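Local coordinates for protein borrelidin polyketide synthase, type I (Streptomyces parvulus, PDB 6OBT) that probably dehydrates beta-hydroxyacyl intermediates bound to the carrier protein during borrelidin assembly, as the dehydratase domain of a modular polyketide synthase, at residues S109-G114 with S140-G145. Numbering follows the deposited sequence.
Sequences SPLVLG and SRRDDG
In the double-hotdog fold of polyketide synthase dehydratases, strand 134-142 is met near Ser140 and Arg142 by the loop that follows strand 101-107, and Leu111, Val112, Ser140 and Arg142 make the junction. Leu111 and Ser140 form its buried half. With CG of Leu111 anti to the backbone N (chi1 -177°), one branch of the leucine runs toward the strand, and its CD1 lies 3.3 Å from Ser140 OG, a close approach of a methyl to a hydroxyl. That hydroxyl has its polar partner elsewhere: it is hydrogen-bonded to His150 NE2 on strand 148-156, while ND1 of the same imidazole bonds to Ser109 O. His150 thus bridges the two segments, and Leu111 packs against it as well. The other half is polar. Arg142 sends an extended chain from CG to NE across to the loop; the leucine and arginine side chains run antiparallel, each reaching toward the other's backbone. The arginine turns the rim of its guanidinium to the Val112-Leu113 peptide, with Val112 O close to the plane of the group and 2.9 Å from Arg142 NH1, although the fine detail of this close placing is doubtful. Between the two halves, the Leu111 methyl CD1 approaches the guanidinium obliquely, about 3.7 Å from Arg142 NH2. The firm partner of Arg142 is Asp117, which ties the arginine to the far end of the loop segment through a single carboxylate oxygen: Asp117 OD2 makes a salt bridge to Arg142 NH1 and also accepts the N-H of Gly114.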
loop_
_atom_site.group_PDB
_atom_site.type_symbol
_atom_site.label_atom_id
_atom_site.label_comp_id
_atom_site.label_asym_id
_atom_site.label_seq_id
_atom_site.Cartn_x
_atom_site.Cartn_y
_atom_site.Cartn_z
ATOM N N SER A 109 -11.727 2.913 19.149
ATOM C CA SER A 109 -11.863 4.361 19.149
ATOM C C SER A 109 -12.771 4.800 18.006
ATOM O O SER A 109 -12.674 4.259 16.899
ATOM C CB SER A 109 -10.490 5.017 18.987
ATOM O OG SER A 109 -9.551 4.451 19.882
ATOM N N PRO A 110 -13.629 5.789 18.221
ATOM C CA PRO A 110 -14.437 6.311 17.119
ATOM C C PRO A 110 -13.604 7.217 16.221
ATOM O O PRO A 110 -12.521 7.685 16.585
ATOM C CB PRO A 110 -15.541 7.096 17.838
ATOM C CG PRO A 110 -14.858 7.593 19.086
ATOM C CD PRO A 110 -13.844 6.537 19.476
ATOM N N LEU A 111 -14.116 7.445 15.015
ATOM C CA LEU A 111 -13.461 8.347 14.064
ATOM C C LEU A 111 -14.311 9.605 13.907
ATOM O O LEU A 111 -15.417 9.549 13.365
ATOM C CB LEU A 111 -13.246 7.660 12.718
ATOM C CG LEU A 111 -12.507 8.562 11.728
ATOM C CD1 LEU A 111 -11.146 8.917 12.302
ATOM C CD2 LEU A 111 -12.361 7.878 10.384
ATOM N N VAL A 112 -13.788 10.743 14.354
ATOM C CA VAL A 112 -14.492 12.022 14.265
ATOM C C VAL A 112 -13.982 12.772 13.044
ATOM O O VAL A 112 -12.777 13.023 12.913
ATOM C CB VAL A 112 -14.310 12.870 15.533
ATOM C CG1 VAL A 112 -15.185 14.124 15.477
ATOM C CG2 VAL A 112 -14.608 12.056 16.778
ATOM N N LEU A 113 -14.894 13.161 12.159
ATOM C CA LEU A 113 -14.542 13.898 10.955
ATOM C C LEU A 113 -14.812 15.379 11.183
ATOM O O LEU A 113 -15.963 15.787 11.373
ATOM C CB LEU A 113 -15.315 13.382 9.743
ATOM C CG LEU A 113 -14.961 11.955 9.313
ATOM C CD1 LEU A 113 -15.954 11.415 8.293
ATOM C CD2 LEU A 113 -13.542 11.906 8.773
ATOM N N GLY A 114 -13.750 16.179 11.181
ATOM C CA GLY A 114 -13.928 17.612 11.199
ATOM C C GLY A 114 -14.392 18.122 9.852
ATOM O O GLY A 114 -14.351 17.407 8.848
ATOM N N SER A 140 -6.876 4.618 11.075
ATOM C CA SER A 140 -6.912 5.901 10.400
ATOM C C SER A 140 -5.760 6.749 10.897
ATOM O O SER A 140 -5.164 6.467 11.941
ATOM C CB SER A 140 -8.241 6.613 10.617
ATOM O OG SER A 140 -8.224 7.352 11.828
ATOM N N ARG A 141 -5.432 7.775 10.112
ATOM C CA ARG A 141 -4.382 8.709 10.481
ATOM C C ARG A 141 -4.683 10.064 9.864
ATOM O O ARG A 141 -4.892 10.166 8.649
ATOM C CB ARG A 141 -3.010 8.218 10.025
ATOM C CG ARG A 141 -1.880 9.097 10.528
ATOM C CD ARG A 141 -0.554 8.551 10.093
ATOM N NE ARG A 141 -0.340 8.771 8.669
ATOM C CZ ARG A 141 0.802 8.509 8.039
ATOM N NH1 ARG A 141 1.833 8.012 8.711
ATOM N NH2 ARG A 141 0.909 8.742 6.738
ATOM N N ARG A 142 -4.719 11.088 10.710
ATOM C CA ARG A 142 -4.721 12.475 10.270
ATOM C C ARG A 142 -3.288 12.937 10.040
ATOM O O ARG A 142 -2.331 12.323 10.519
ATOM C CB ARG A 142 -5.416 13.372 11.294
ATOM C CG ARG A 142 -6.695 12.782 11.822
ATOM C CD ARG A 142 -7.481 13.772 12.662
ATOM N NE ARG A 142 -8.569 13.090 13.357
ATOM C CZ ARG A 142 -9.807 12.971 12.884
ATOM N NH1 ARG A 142 -10.134 13.507 11.715
ATOM N NH2 ARG A 142 -10.723 12.324 13.591
ATOM N N ASP A 143 -3.154 14.032 9.292
ATOM C CA ASP A 143 -1.848 14.457 8.793
ATOM C C ASP A 143 -0.844 14.642 9.929
ATOM O O ASP A 143 0.168 13.935 10.005
ATOM C CB ASP A 143 -2.012 15.737 7.975
ATOM C CG ASP A 143 -3.038 15.581 6.863
ATOM O OD1 ASP A 143 -2.647 15.678 5.680
ATOM O OD2 ASP A 143 -4.229 15.339 7.173
ATOM N N ASP A 144 -1.109 15.586 10.832
ATOM C CA ASP A 144 -0.268 15.765 12.016
ATOM C C ASP A 144 -0.813 14.862 13.118
ATOM O O ASP A 144 -1.494 15.300 14.048
ATOM C CB ASP A 144 -0.239 17.228 12.444
ATOM C CG ASP A 144 0.868 18.021 11.762
ATOM O OD1 ASP A 144 1.966 18.144 12.349
ATOM O OD2 ASP A 144 0.638 18.527 10.644
ATOM N N GLY A 145 -0.514 13.571 13.002
ATOM C CA GLY A 145 -1.054 12.614 13.951
ATOM C C GLY A 145 -0.465 11.233 13.753
ATOM O O GLY A 145 0.333 10.991 12.840
#